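Local coordinates for uncharacterized protein Tm1679 (Thermotoga maritima, PDB 3H3E) that binds zinc and is probably a metal-dependent hydrolase of the metallo-beta-lactamase superfamily, its substrate and biological role being uncharacterized, at residues L81-K90 with Y113-T124. The protein carries 2 engineered substitutions. Sequence-based numbering, arbitrary orientation.
Sequences LSGKRVWLRK and YNTGKFVIERIT. Engineered in segment 113-124: Tyr113 (natural residue Lys).
Backbone hydrogen bonds zip strand 85-89 to strand 115-119 in parallel: Val86 N donates to Thr115 O and Val86 O accepts from Lys117 N, both at 2.7 Å, and Leu88 does likewise with Lys117 O and Val119 N. Before the strands, the Asn114 amide joins in beside a backbone bond from Gly83 N to Tyr113 O: OD1 receives Lys84 N in the carbonyl plane, on a lone pair (2.9 Å), while ND2 reaches Leu81 O from above that carbonyl's plane and also bonds Val110 O of helix 107-113. Strand 115-119 is an edge strand of one of the two large mixed sheets of the metallo-beta-lactamase fold, with 85-89 between it and 64-66. On one face of the sheet, Lys117 CG, anti to the backbone N (chi1 166°), lies over the six-membered ring of Trp87, 3.7 Å from its centroid in a CH-pi contact, and the bend at chi2 (87°) carries the chain on so that CE also meets CZ3 and CH2; Val119 CG2 and Thr124 CG2 meet the ring edge, and Trp87 NE1 bonds Asp64. On the other, Leu88 CG packs against Phe118 CE2 (3.8 Å); Lys90, from the turn that follows, sets NZ over the Phe118 ring face in a cation-pi contact. Further along, Arg89 NH2 donates to Glu121 O (3.2 Å), Val119 O lies over one face of the Arg89 guanidinium, and Arg89 NH1 forms a salt bridge with Glu91.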
ATOM      1  N   LEU A  81      18.453   1.335  -2.364  1.00 18.84           N
ATOM      2  CA  LEU A  81      18.718  -0.041  -1.961  1.00 17.16           C
ATOM      3  C   LEU A  81      19.441  -0.804  -3.065  1.00 25.26           C
ATOM      4  O   LEU A  81      19.305  -0.476  -4.244  1.00 28.28           O
ATOM      5  CB  LEU A  81      17.419  -0.758  -1.593  1.00 16.55           C
ATOM      6  CG  LEU A  81      16.595  -0.136  -0.462  1.00 20.69           C
ATOM      7  CD1 LEU A  81      15.274  -0.859  -0.333  1.00 14.59           C
ATOM      8  CD2 LEU A  81      17.364  -0.135   0.871  1.00 14.83           C
ATOM      9  N   SER A  82      20.230  -1.798  -2.659  1.00 23.73           N
ATOM     10  CA  SER A  82      20.863  -2.730  -3.566  1.00 13.41           C
ATOM     11  C   SER A  82      20.659  -4.144  -3.019  1.00 26.37           C
ATOM     12  O   SER A  82      20.573  -4.362  -1.806  1.00 15.90           O
ATOM     13  CB  SER A  82      22.366  -2.452  -3.686  1.00 17.07           C
ATOM     14  OG  SER A  82      22.669  -1.083  -3.860  1.00 23.51           O
ATOM     15  N   GLY A  83      20.586  -5.108  -3.925  1.00 28.13           N
ATOM     16  CA  GLY A  83      20.568  -6.508  -3.553  1.00 19.58           C
ATOM     17  C   GLY A  83      19.273  -7.012  -2.957  1.00 18.81           C
ATOM     18  O   GLY A  83      19.204  -8.142  -2.492  1.00 22.89           O
ATOM     19  N   LYS A  84      18.242  -6.179  -2.951  1.00 22.40           N
ATOM     20  CA  LYS A  84      16.942  -6.617  -2.465  1.00 17.63           C
ATOM     21  C   LYS A  84      16.271  -7.472  -3.524  1.00 17.15           C
ATOM     22  O   LYS A  84      16.632  -7.423  -4.693  1.00 21.20           O
ATOM     23  CB  LYS A  84      16.054  -5.418  -2.116  1.00 17.18           C
ATOM     24  CG  LYS A  84      16.683  -4.450  -1.120  1.00 21.99           C
ATOM     25  CD  LYS A  84      16.793  -5.039   0.276  1.00 17.26           C
ATOM     26  CE  LYS A  84      17.741  -4.234   1.126  1.00 19.01           C
ATOM     27  NZ  LYS A  84      17.894  -4.770   2.504  1.00 22.08           N
ATOM     28  N   ARG A  85      15.304  -8.269  -3.095  1.00 16.77           N
ATOM     29  CA  ARG A  85      14.437  -8.999  -3.994  1.00 11.37           C
ATOM     30  C   ARG A  85      13.137  -8.218  -4.065  1.00 15.68           C
ATOM     31  O   ARG A  85      12.385  -8.145  -3.096  1.00 10.35           O
ATOM     32  CB  ARG A  85      14.178 -10.368  -3.410  1.00 21.39           C
ATOM     33  CG  ARG A  85      13.439 -11.308  -4.298  1.00 26.50           C
ATOM     34  CD  ARG A  85      13.020 -12.448  -3.445  1.00 41.76           C
ATOM     35  NE  ARG A  85      12.860 -13.680  -4.192  1.00 51.27           N
ATOM     36  CZ  ARG A  85      12.503 -14.826  -3.633  1.00 58.16           C
ATOM     37  NH1 ARG A  85      12.277 -14.879  -2.320  1.00 56.49           N
ATOM     38  NH2 ARG A  85      12.372 -15.908  -4.386  1.00 65.41           N
ATOM     39  N   VAL A  86      12.889  -7.603  -5.211  1.00 14.13           N
ATOM     40  CA  VAL A  86      11.768  -6.686  -5.348  1.00 16.55           C
ATOM     41  C   VAL A  86      10.603  -7.371  -6.013  1.00 21.54           C
ATOM     42  O   VAL A  86      10.702  -7.794  -7.164  1.00 23.74           O
ATOM     43  CB  VAL A  86      12.137  -5.463  -6.185  1.00 15.68           C
ATOM     44  CG1 VAL A  86      10.922  -4.575  -6.339  1.00 10.78           C
ATOM     45  CG2 VAL A  86      13.299  -4.721  -5.553  1.00  9.57           C
ATOM     46  N   TRP A  87       9.505  -7.486  -5.271  1.00 21.53           N
ATOM     47  CA  TRP A  87       8.306  -8.147  -5.756  1.00 14.53           C
ATOM     48  C   TRP A  87       7.386  -7.127  -6.382  1.00 13.24           C
ATOM     49  O   TRP A  87       6.765  -6.349  -5.668  1.00 14.81           O
ATOM     50  CB  TRP A  87       7.572  -8.792  -4.597  1.00 16.14           C
ATOM     51  CG  TRP A  87       8.330  -9.873  -3.925  1.00 15.94           C
ATOM     52  CD1 TRP A  87       9.466  -9.737  -3.209  1.00 14.81           C
ATOM     53  CD2 TRP A  87       7.992 -11.263  -3.888  1.00 17.36           C
ATOM     54  NE1 TRP A  87       9.877 -10.955  -2.732  1.00 17.70           N
ATOM     55  CE2 TRP A  87       8.979 -11.911  -3.131  1.00 18.98           C
ATOM     56  CE3 TRP A  87       6.954 -12.024  -4.431  1.00 19.96           C
ATOM     57  CZ2 TRP A  87       8.964 -13.287  -2.895  1.00 19.14           C
ATOM     58  CZ3 TRP A  87       6.940 -13.398  -4.196  1.00 21.88           C
ATOM     59  CH2 TRP A  87       7.941 -14.010  -3.437  1.00 18.48           C
ATOM     60  N   LEU A  88       7.302  -7.133  -7.708  1.00 10.02           N
ATOM     61  CA  LEU A  88       6.430  -6.222  -8.419  1.00  8.79           C
ATOM     62  C   LEU A  88       5.654  -6.929  -9.522  1.00 20.67           C
ATOM     63  O   LEU A  88       6.066  -7.981 -10.006  1.00 28.53           O
ATOM     64  CB  LEU A  88       7.236  -5.069  -9.012  1.00 10.50           C
ATOM     65  CG  LEU A  88       8.270  -5.377 -10.095  1.00 18.87           C
ATOM     66  CD1 LEU A  88       8.590  -4.124 -10.867  1.00 18.35           C
ATOM     67  CD2 LEU A  88       9.533  -5.972  -9.500  1.00 17.93           C
ATOM     68  N   ARG A  89       4.521  -6.348  -9.909  1.00 16.32           N
ATOM     69  CA  ARG A  89       3.769  -6.823 -11.056  1.00 13.11           C
ATOM     70  C   ARG A  89       4.431  -6.380 -12.368  1.00 20.65           C
ATOM     71  O   ARG A  89       4.909  -5.260 -12.476  1.00 16.21           O
ATOM     72  CB  ARG A  89       2.332  -6.314 -11.009  1.00  9.82           C
ATOM     73  CG  ARG A  89       1.532  -6.805  -9.832  1.00 21.54           C
ATOM     74  CD  ARG A  89       0.057  -7.005 -10.179  1.00 21.42           C
ATOM     75  NE  ARG A  89      -0.256  -8.423 -10.312  1.00 18.88           N
ATOM     76  CZ  ARG A  89      -0.780  -8.971 -11.397  1.00 29.11           C
ATOM     77  NH1 ARG A  89      -1.081  -8.226 -12.451  1.00 39.15           N
ATOM     78  NH2 ARG A  89      -1.018 -10.264 -11.420  1.00 34.28           N
ATOM     79  N   LYS A  90       4.440  -7.260 -13.368  1.00 29.27           N
ATOM     80  CA  LYS A  90       5.024  -6.917 -14.658  1.00 28.86           C
ATOM     81  C   LYS A  90       4.596  -5.532 -15.114  1.00 25.78           C
ATOM     82  O   LYS A  90       5.391  -4.786 -15.664  1.00 33.99           O
ATOM     83  CB  LYS A  90       4.689  -7.962 -15.731  1.00 31.19           C
ATOM     84  CG  LYS A  90       5.530  -9.235 -15.655  1.00 41.59           C
ATOM     85  CD  LYS A  90       5.298 -10.149 -16.863  1.00 51.55           C
ATOM     86  CE  LYS A  90       6.543 -10.990 -17.212  1.00 58.79           C
ATOM     87  NZ  LYS A  90       7.749 -10.185 -17.638  1.00 58.54           N
ATOM     88  N   TYR A 113      20.537  -2.630  -9.774  1.00 20.67           N
ATOM     89  CA  TYR A 113      21.091  -2.811  -8.433  1.00 20.40           C
ATOM     90  C   TYR A 113      20.374  -3.862  -7.605  1.00 25.96           C
ATOM     91  O   TYR A 113      20.908  -4.374  -6.612  1.00 24.02           O
ATOM     92  CB  TYR A 113      21.035  -1.490  -7.678  1.00 20.18           C
ATOM     93  CG  TYR A 113      21.911  -0.440  -8.277  1.00 20.41           C
ATOM     94  CD1 TYR A 113      23.290  -0.524  -8.171  1.00 17.08           C
ATOM     95  CD2 TYR A 113      21.366   0.632  -8.967  1.00 23.23           C
ATOM     96  CE1 TYR A 113      24.105   0.431  -8.728  1.00 22.60           C
ATOM     97  CE2 TYR A 113      22.178   1.602  -9.525  1.00 27.52           C
ATOM     98  CZ  TYR A 113      23.553   1.494  -9.403  1.00 29.40           C
ATOM     99  OH  TYR A 113      24.372   2.452  -9.957  1.00 33.64           O
ATOM    100  N   ASN A 114      19.147  -4.157  -8.011  1.00 30.77           N
ATOM    101  CA  ASN A 114      18.308  -5.121  -7.322  1.00 28.35           C
ATOM    102  C   ASN A 114      17.848  -6.221  -8.260  1.00 24.42           C
ATOM    103  O   ASN A 114      18.218  -6.257  -9.427  1.00 27.45           O
ATOM    104  CB  ASN A 114      17.093  -4.429  -6.707  1.00 25.12           C
ATOM    105  CG  ASN A 114      17.469  -3.425  -5.653  1.00 24.60           C
ATOM    106  OD1 ASN A 114      17.916  -3.785  -4.571  1.00 28.68           O
ATOM    107  ND2 ASN A 114      17.281  -2.156  -5.958  1.00 13.02           N
ATOM    108  N   THR A 115      17.020  -7.105  -7.728  1.00 22.30           N
ATOM    109  CA  THR A 115      16.595  -8.310  -8.417  1.00 21.00           C
ATOM    110  C   THR A 115      15.083  -8.321  -8.419  1.00 16.82           C
ATOM    111  O   THR A 115      14.457  -8.258  -7.370  1.00 19.14           O
ATOM    112  CB  THR A 115      17.098  -9.560  -7.672  1.00 24.10           C
ATOM    113  OG1 THR A 115      18.508  -9.442  -7.442  1.00 30.24           O
ATOM    114  CG2 THR A 115      16.807 -10.820  -8.455  1.00 17.05           C
ATOM    115  N   GLY A 116      14.498  -8.389  -9.606  1.00 20.27           N
ATOM    116  CA  GLY A 116      13.054  -8.366  -9.757  1.00 16.28           C
ATOM    117  C   GLY A 116      12.434  -9.737  -9.594  1.00 22.59           C
ATOM    118  O   GLY A 116      12.934 -10.729 -10.126  1.00 27.30           O
ATOM    119  N   LYS A 117      11.359  -9.798  -8.818  1.00 22.57           N
ATOM    120  CA  LYS A 117      10.537 -10.991  -8.754  1.00 21.51           C
ATOM    121  C   LYS A 117       9.174 -10.577  -9.257  1.00 23.17           C
ATOM    122  O   LYS A 117       8.460  -9.819  -8.601  1.00 31.49           O
ATOM    123  CB  LYS A 117      10.451 -11.513  -7.325  1.00 24.35           C
ATOM    124  CG  LYS A 117       9.358 -12.543  -7.106  1.00 33.10           C
ATOM    125  CD  LYS A 117       9.842 -13.942  -7.406  1.00 40.68           C
ATOM    126  CE  LYS A 117       8.981 -14.994  -6.732  1.00 47.46           C
ATOM    127  NZ  LYS A 117       9.759 -16.264  -6.573  1.00 56.13           N
ATOM    128  N   PHE A 118       8.830 -11.043 -10.445  1.00 19.62           N
ATOM    129  CA  PHE A 118       7.604 -10.603 -11.104  1.00 16.64           C
ATOM    130  C   PHE A 118       6.385 -11.411 -10.705  1.00 19.42           C
ATOM    131  O   PHE A 118       6.382 -12.645 -10.767  1.00 20.64           O
ATOM    132  CB  PHE A 118       7.795 -10.556 -12.617  1.00 16.08           C
ATOM    133  CG  PHE A 118       8.689  -9.445 -13.050  1.00 21.60           C
ATOM    134  CD1 PHE A 118      10.014  -9.685 -13.355  1.00 24.18           C
ATOM    135  CD2 PHE A 118       8.217  -8.136 -13.083  1.00 23.82           C
ATOM    136  CE1 PHE A 118      10.852  -8.639 -13.724  1.00 25.18           C
ATOM    137  CE2 PHE A 118       9.035  -7.095 -13.451  1.00 20.30           C
ATOM    138  CZ  PHE A 118      10.357  -7.342 -13.773  1.00 22.63           C
ATOM    139  N   VAL A 119       5.357 -10.691 -10.266  1.00 19.35           N
ATOM    140  CA  VAL A 119       4.160 -11.304  -9.724  1.00 14.22           C
ATOM    141  C   VAL A 119       3.098 -11.341 -10.815  1.00 20.45           C
ATOM    142  O   VAL A 119       2.720 -10.302 -11.349  1.00 22.15           O
ATOM    143  CB  VAL A 119       3.705 -10.531  -8.474  1.00 16.69           C
ATOM    144  CG1 VAL A 119       2.376 -11.023  -7.968  1.00 24.03           C
ATOM    145  CG2 VAL A 119       4.753 -10.669  -7.393  1.00 18.41           C
ATOM    146  N   ILE A 120       2.655 -12.547 -11.175  1.00 26.05           N
ATOM    147  CA  ILE A 120       1.693 -12.740 -12.265  1.00 26.48           C
ATOM    148  C   ILE A 120       0.333 -13.245 -11.800  1.00 27.50           C
ATOM    149  O   ILE A 120      -0.695 -12.845 -12.331  1.00 36.93           O
ATOM    150  CB  ILE A 120       2.176 -13.789 -13.241  1.00 40.55           C
ATOM    151  CG1 ILE A 120       3.694 -13.916 -13.196  1.00 42.21           C
ATOM    152  CG2 ILE A 120       1.666 -13.483 -14.639  1.00 48.85           C
ATOM    153  CD1 ILE A 120       4.168 -15.224 -13.791  1.00 42.52           C
ATOM    154  N   GLU A 121       0.337 -14.139 -10.820  1.00 27.31           N
ATOM    155  CA  GLU A 121      -0.885 -14.738 -10.293  1.00 26.23           C
ATOM    156  C   GLU A 121      -1.838 -13.741  -9.616  1.00 27.83           C
ATOM    157  O   GLU A 121      -1.437 -12.636  -9.257  1.00 33.62           O
ATOM    158  CB  GLU A 121      -0.522 -15.838  -9.295  1.00 33.47           C
ATOM    159  CG  GLU A 121       0.658 -16.702  -9.694  1.00 44.61           C
ATOM    160  CD  GLU A 121       0.442 -17.391 -11.015  1.00 63.40           C
ATOM    161  OE1 GLU A 121      -0.663 -17.240 -11.579  1.00 68.86           O
ATOM    162  OE2 GLU A 121       1.374 -18.078 -11.494  1.00 71.38           O
ATOM    163  N   ARG A 122      -3.095 -14.149  -9.436  1.00 29.86           N
ATOM    164  CA  ARG A 122      -4.064 -13.382  -8.654  1.00 25.65           C
ATOM    165  C   ARG A 122      -3.694 -13.441  -7.176  1.00 22.36           C
ATOM    166  O   ARG A 122      -3.823 -12.457  -6.462  1.00 26.53           O
ATOM    167  CB  ARG A 122      -5.494 -13.915  -8.835  1.00 26.80           C
ATOM    168  CG  ARG A 122      -6.032 -14.011 -10.273  1.00 37.79           C
ATOM    169  CD  ARG A 122      -6.326 -12.649 -10.924  1.00 55.54           C
ATOM    170  NE  ARG A 122      -7.480 -11.947 -10.353  1.00 65.81           N
ATOM    171  CZ  ARG A 122      -7.426 -10.741  -9.779  1.00 60.47           C
ATOM    172  NH1 ARG A 122      -6.272 -10.082  -9.696  1.00 47.31           N
ATOM    173  NH2 ARG A 122      -8.536 -10.191  -9.293  1.00 59.77           N
ATOM    174  N   ILE A 123      -3.247 -14.608  -6.724  1.00 19.68           N
ATOM    175  CA  ILE A 123      -2.795 -14.801  -5.346  1.00 18.95           C
ATOM    176  C   ILE A 123      -1.413 -15.418  -5.363  1.00 25.41           C
ATOM    177  O   ILE A 123      -1.198 -16.450  -5.995  1.00 35.89           O
ATOM    178  CB  ILE A 123      -3.724 -15.733  -4.521  1.00 34.52           C
ATOM    179  CG1 ILE A 123      -5.109 -15.122  -4.340  1.00 41.44           C
ATOM    180  CG2 ILE A 123      -3.145 -16.005  -3.157  1.00 31.24           C
ATOM    181  CD1 ILE A 123      -6.158 -15.709  -5.256  1.00 43.85           C
ATOM    182  N   THR A 124      -0.471 -14.783  -4.676  1.00 27.02           N
ATOM    183  CA  THR A 124       0.899 -15.268  -4.635  1.00 21.63           C
ATOM    184  C   THR A 124       1.335 -15.384  -3.188  1.00 24.35           C
ATOM    185  O   THR A 124       1.256 -14.416  -2.441  1.00 30.46           O
ATOM    186  CB  THR A 124       1.839 -14.317  -5.376  1.00 19.48           C
ATOM    187  OG1 THR A 124       1.583 -14.394  -6.779  1.00 23.46           O
ATOM    188  CG2 THR A 124       3.284 -14.686  -5.119  1.00 15.85           C
TER
HETATM  189  O   HOH W   1       2.464  -9.192 -13.692  1.00 18.90           O